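Local coordinates for protein glutathione S-transferase 1 (Ascaris suum, PDB 4Q5F) that conjugates reduced glutathione to a wide range of hydrophobic electrophiles and can also act as a glutathione peroxidase, at residues B[149-160]-B[190-200]. Numbering follows the deposited sequence.
Sequences EKFLAKSGSEYM and HLQLKKYIEHV
Glu-149 reaches the start of helix 191-201 and divides its carboxylate between two jobs. OE1 accepts a nearly straight bond from ND1 of His-190 (2.7 Å, 164° at the hydrogen); the acceptor lies in the imidazole plane, whereas the nitrogen meets OE1 from above the carboxylate plane. OE2 sits over the first turn, taking weak bonds from the backbone N of Gln-192 (3.2 Å) and of Leu-193. The extended chain beyond CG makes this span possible, and CG itself rests against CB of Gln-192.

One turn on, Leu-152 wedges its CD2 against CB of Tyr-196 (3.6 Å), while CD1 lies over one face of that ring. At Gly-156 the backbone leaves helical angles with a positive phi, and the chain turns back to pass over the Tyr-196 to Val-200 part of helix 191-201. Glu-158 sets its carbonyl O at the edge of the Tyr-196 ring, and its CG makes a CH-pi contact over the His-199 face, 3.7 Å from the centroid. The ring of Tyr-159 stands almost perpendicular to that imidazole (88°); its OH receives a weak, bent bond from NE2 of His-199 (2.8 Å), and CE1 packs on CG2 of Val-200. Met-160, bent at chi2, lays its CE methyl against CE2 of Tyr-196 and holds SD 5.2 Å from the ring centroid, an oblique Met-aromatic contact, while the hydroxyl of Tyr-196 is hydrogen-bonded to OD1 of Asp-169 on helix 167-182.

Within the all-helical C-terminal domain of this sigma-class transferase, the axes of segments 149-155 and 191-200 cross at 67°, with a firm His-carboxylate bond at one end, a weak His-Tyr bond at the other, and an apolar middle. A negative carboxylate at a helix N-terminus would be stabilised by the helix dipole and would tend to raise the pKa of His-190, an effect the helix end would partly offset.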
loop_
_atom_site.group_PDB
_atom_site.type_symbol
_atom_site.label_atom_id
_atom_site.label_comp_id
_atom_site.label_asym_id
_atom_site.label_seq_id
_atom_site.Cartn_x
_atom_site.Cartn_y
_atom_site.Cartn_z
ATOM N N GLU B 149 -14.203 -12.041 0.094
ATOM C CA GLU B 149 -15.442 -12.599 -0.429
ATOM C C GLU B 149 -16.636 -11.773 0.037
ATOM O O GLU B 149 -17.596 -11.579 -0.709
ATOM C CB GLU B 149 -15.593 -14.050 0.026
ATOM C CG GLU B 149 -16.300 -14.955 -0.966
ATOM C CD GLU B 149 -16.174 -16.420 -0.595
ATOM O OE1 GLU B 149 -15.959 -16.710 0.601
ATOM O OE2 GLU B 149 -16.277 -17.282 -1.494
ATOM N N LYS B 150 -16.568 -11.292 1.275
ATOM C CA LYS B 150 -17.596 -10.412 1.825
ATOM C C LYS B 150 -17.713 -9.153 0.978
ATOM O O LYS B 150 -18.806 -8.755 0.576
ATOM C CB LYS B 150 -17.247 -10.034 3.267
ATOM C CG LYS B 150 -17.991 -8.812 3.802
ATOM C CD LYS B 150 -17.689 -8.570 5.273
ATOM C CE LYS B 150 -18.287 -7.255 5.749
ATOM N NZ LYS B 150 -18.252 -7.127 7.233
ATOM N N PHE B 151 -16.568 -8.529 0.724
ATOM C CA PHE B 151 -16.495 -7.308 -0.066
ATOM C C PHE B 151 -17.047 -7.546 -1.466
ATOM O O PHE B 151 -17.771 -6.715 -2.014
ATOM C CB PHE B 151 -15.041 -6.853 -0.160
ATOM C CG PHE B 151 -14.872 -5.434 -0.622
ATOM C CD1 PHE B 151 -14.830 -5.129 -1.971
ATOM C CD2 PHE B 151 -14.741 -4.408 0.296
ATOM C CE1 PHE B 151 -14.668 -3.823 -2.394
ATOM C CE2 PHE B 151 -14.577 -3.102 -0.120
ATOM C CZ PHE B 151 -14.540 -2.810 -1.466
ATOM N N LEU B 152 -16.694 -8.693 -2.035
ATOM C CA LEU B 152 -17.140 -9.066 -3.370
ATOM C C LEU B 152 -18.658 -9.193 -3.427
ATOM O O LEU B 152 -19.268 -9.002 -4.481
ATOM C CB LEU B 152 -16.492 -10.390 -3.779
ATOM C CG LEU B 152 -16.918 -10.984 -5.122
ATOM C CD1 LEU B 152 -16.664 -10.010 -6.264
ATOM C CD2 LEU B 152 -16.185 -12.294 -5.363
ATOM N N ALA B 153 -19.264 -9.515 -2.287
ATOM C CA ALA B 153 -20.706 -9.718 -2.216
ATOM C C ALA B 153 -21.464 -8.398 -2.095
ATOM O O ALA B 153 -22.664 -8.352 -2.362
ATOM C CB ALA B 153 -21.054 -10.636 -1.056
ATOM N N LYS B 154 -20.774 -7.336 -1.681
ATOM C CA LYS B 154 -21.372 -6.003 -1.683
ATOM C C LYS B 154 -21.889 -5.723 -3.077
ATOM O O LYS B 154 -23.026 -5.297 -3.269
ATOM C CB LYS B 154 -20.347 -4.907 -1.386
ATOM C CG LYS B 154 -19.554 -5.008 -0.101
ATOM C CD LYS B 154 -18.390 -4.005 -0.133
ATOM C CE LYS B 154 -18.867 -2.556 -0.308
ATOM N NZ LYS B 154 -17.754 -1.605 -0.601
ATOM N N SER B 155 -21.015 -5.968 -4.047
ATOM C CA SER B 155 -21.234 -5.557 -5.420
ATOM C C SER B 155 -22.469 -6.215 -6.015
ATOM O O SER B 155 -23.376 -5.533 -6.489
ATOM C CB SER B 155 -19.999 -5.891 -6.265
ATOM O OG SER B 155 -19.968 -7.264 -6.619
ATOM N N GLY B 156 -22.497 -7.545 -5.995
ATOM C CA GLY B 156 -23.521 -8.292 -6.701
ATOM C C GLY B 156 -23.098 -8.469 -8.148
ATOM O O GLY B 156 -23.453 -9.451 -8.801
ATOM N N SER B 157 -22.337 -7.500 -8.652
ATOM C CA SER B 157 -21.652 -7.640 -9.925
ATOM C C SER B 157 -20.520 -8.648 -9.747
ATOM O O SER B 157 -20.271 -9.121 -8.636
ATOM C CB SER B 157 -21.099 -6.289 -10.381
ATOM O OG SER B 157 -20.009 -5.887 -9.571
ATOM N N GLU B 158 -19.826 -8.961 -10.833
ATOM C CA GLU B 158 -18.789 -9.992 -10.817
ATOM C C GLU B 158 -17.441 -9.468 -10.313
ATOM O O GLU B 158 -16.482 -10.228 -10.206
ATOM C CB GLU B 158 -18.621 -10.582 -12.222
ATOM C CG GLU B 158 -18.511 -9.525 -13.307
ATOM C CD GLU B 158 -19.831 -9.252 -14.007
ATOM O OE1 GLU B 158 -20.342 -10.161 -14.696
ATOM O OE2 GLU B 158 -20.355 -8.126 -13.866
ATOM N N TYR B 159 -17.376 -8.176 -10.003
ATOM C CA TYR B 159 -16.126 -7.540 -9.585
ATOM C C TYR B 159 -16.232 -6.910 -8.201
ATOM O O TYR B 159 -17.329 -6.725 -7.676
ATOM C CB TYR B 159 -15.708 -6.489 -10.616
ATOM C CG TYR B 159 -15.664 -7.047 -12.021
ATOM C CD1 TYR B 159 -14.743 -8.027 -12.367
ATOM C CD2 TYR B 159 -16.550 -6.611 -12.997
ATOM C CE1 TYR B 159 -14.702 -8.551 -13.643
ATOM C CE2 TYR B 159 -16.514 -7.132 -14.280
ATOM C CZ TYR B 159 -15.587 -8.103 -14.594
ATOM O OH TYR B 159 -15.541 -8.631 -15.864
ATOM N N MET B 160 -15.080 -6.593 -7.616
ATOM C CA MET B 160 -15.024 -6.016 -6.278
ATOM C C MET B 160 -15.770 -4.696 -6.245
ATOM O O MET B 160 -16.554 -4.442 -5.330
ATOM C CB MET B 160 -13.569 -5.806 -5.844
ATOM C CG MET B 160 -12.825 -7.094 -5.532
ATOM S SD MET B 160 -13.579 -7.999 -4.169
ATOM C CE MET B 160 -12.592 -9.490 -4.163
ATOM N N HIS B 190 -14.447 -21.392 -0.750
ATOM C CA HIS B 190 -14.770 -20.049 -1.229
ATOM C C HIS B 190 -15.037 -20.039 -2.728
ATOM O O HIS B 190 -14.192 -19.601 -3.507
ATOM C CB HIS B 190 -13.604 -19.104 -0.946
ATOM C CG HIS B 190 -13.234 -19.018 0.498
ATOM N ND1 HIS B 190 -13.811 -18.111 1.364
ATOM C CD2 HIS B 190 -12.341 -19.717 1.234
ATOM C CE1 HIS B 190 -13.293 -18.260 2.564
ATOM N NE2 HIS B 190 -12.394 -19.232 2.517
ATOM N N LEU B 191 -16.214 -20.505 -3.130
ATOM C CA LEU B 191 -16.537 -20.613 -4.547
ATOM C C LEU B 191 -16.797 -19.254 -5.189
ATOM O O LEU B 191 -16.564 -19.075 -6.383
ATOM C CB LEU B 191 -17.722 -21.567 -4.772
ATOM C CG LEU B 191 -19.150 -21.250 -4.314
ATOM C CD1 LEU B 191 -19.826 -20.273 -5.229
ATOM C CD2 LEU B 191 -19.966 -22.521 -4.307
ATOM N N GLN B 192 -17.284 -18.301 -4.400
ATOM C CA GLN B 192 -17.548 -16.962 -4.918
ATOM C C GLN B 192 -16.249 -16.313 -5.391
ATOM O O GLN B 192 -16.248 -15.542 -6.350
ATOM C CB GLN B 192 -18.236 -16.083 -3.869
ATOM C CG GLN B 192 -19.650 -16.520 -3.512
ATOM C CD GLN B 192 -20.596 -16.460 -4.698
ATOM O OE1 GLN B 192 -20.378 -15.704 -5.645
ATOM N NE2 GLN B 192 -21.653 -17.263 -4.652
ATOM N N LEU B 193 -15.147 -16.634 -4.720
ATOM C CA LEU B 193 -13.833 -16.191 -5.168
ATOM C C LEU B 193 -13.374 -17.023 -6.362
ATOM O O LEU B 193 -12.766 -16.498 -7.295
ATOM C CB LEU B 193 -12.803 -16.298 -4.041
ATOM C CG LEU B 193 -12.831 -15.253 -2.923
ATOM C CD1 LEU B 193 -11.642 -15.473 -2.002
ATOM C CD2 LEU B 193 -12.823 -13.830 -3.464
ATOM N N LYS B 194 -13.658 -18.321 -6.327
ATOM C CA LYS B 194 -13.285 -19.211 -7.422
ATOM C C LYS B 194 -13.936 -18.776 -8.733
ATOM O O LYS B 194 -13.286 -18.757 -9.778
ATOM C CB LYS B 194 -13.663 -20.655 -7.093
ATOM C CG LYS B 194 -12.555 -21.439 -6.400
ATOM C CD LYS B 194 -13.088 -22.399 -5.342
ATOM C CE LYS B 194 -13.859 -23.558 -5.952
ATOM N NZ LYS B 194 -14.227 -24.575 -4.922
ATOM N N LYS B 195 -15.217 -18.424 -8.676
ATOM C CA LYS B 195 -15.924 -17.924 -9.849
ATOM C C LYS B 195 -15.324 -16.594 -10.290
ATOM O O LYS B 195 -15.065 -16.372 -11.473
ATOM C CB LYS B 195 -17.412 -17.730 -9.544
ATOM C CG LYS B 195 -18.206 -19.018 -9.408
ATOM C CD LYS B 195 -19.710 -18.758 -9.468
ATOM C CE LYS B 195 -20.278 -18.436 -8.094
ATOM N NZ LYS B 195 -21.693 -17.966 -8.123
ATOM N N TYR B 196 -15.120 -15.716 -9.314
ATOM C CA TYR B 196 -14.542 -14.393 -9.529
ATOM C C TYR B 196 -13.209 -14.473 -10.270
ATOM O O TYR B 196 -12.953 -13.698 -11.192
ATOM C CB TYR B 196 -14.374 -13.714 -8.170
ATOM C CG TYR B 196 -13.514 -12.472 -8.141
ATOM C CD1 TYR B 196 -13.814 -11.369 -8.929
ATOM C CD2 TYR B 196 -12.422 -12.390 -7.286
ATOM C CE1 TYR B 196 -13.033 -10.230 -8.884
ATOM C CE2 TYR B 196 -11.640 -11.256 -7.234
ATOM C CZ TYR B 196 -11.950 -10.180 -8.033
ATOM O OH TYR B 196 -11.170 -9.051 -7.976
ATOM N N ILE B 197 -12.370 -15.420 -9.869
ATOM C CA ILE B 197 -11.081 -15.633 -10.517
ATOM C C ILE B 197 -11.268 -16.236 -11.908
ATOM O O ILE B 197 -10.549 -15.884 -12.841
ATOM C CB ILE B 197 -10.175 -16.546 -9.660
ATOM C CG1 ILE B 197 -9.838 -15.851 -8.340
ATOM C CG2 ILE B 197 -8.882 -16.893 -10.396
ATOM C CD1 ILE B 197 -9.281 -16.776 -7.280
ATOM N N GLU B 198 -12.233 -17.141 -12.041
ATOM C CA GLU B 198 -12.524 -17.764 -13.327
ATOM C C GLU B 198 -12.992 -16.711 -14.326
ATOM O O GLU B 198 -12.579 -16.707 -15.485
ATOM C CB GLU B 198 -13.607 -18.833 -13.167
ATOM C CG GLU B 198 -13.807 -19.707 -14.395
ATOM C CD GLU B 198 -15.103 -20.498 -14.344
ATOM O OE1 GLU B 198 -16.181 -19.889 -14.519
ATOM O OE2 GLU B 198 -15.046 -21.727 -14.123
ATOM N N HIS B 199 -13.859 -15.815 -13.859
ATOM C CA HIS B 199 -14.445 -14.782 -14.705
ATOM C C HIS B 199 -13.386 -13.842 -15.282
ATOM O O HIS B 199 -13.250 -13.727 -16.499
ATOM C CB HIS B 199 -15.471 -13.975 -13.905
ATOM C CG HIS B 199 -16.166 -12.912 -14.700
ATOM N ND1 HIS B 199 -17.518 -12.933 -14.947
ATOM C CD2 HIS B 199 -15.687 -11.794 -15.301
ATOM C CE1 HIS B 199 -17.850 -11.874 -15.668
ATOM N NE2 HIS B 199 -16.759 -11.169 -15.896
ATOM N N VAL B 200 -12.654 -13.167 -14.399
ATOM C CA VAL B 200 -11.659 -12.176 -14.802
ATOM C C VAL B 200 -10.660 -12.762 -15.797
ATOM O O VAL B 200 -10.293 -12.114 -16.775
ATOM C CB VAL B 200 -10.894 -11.628 -13.571
ATOM C CG1 VAL B 200 -9.776 -10.648 -13.990
ATOM C CG2 VAL B 200 -11.874 -10.980 -12.586
#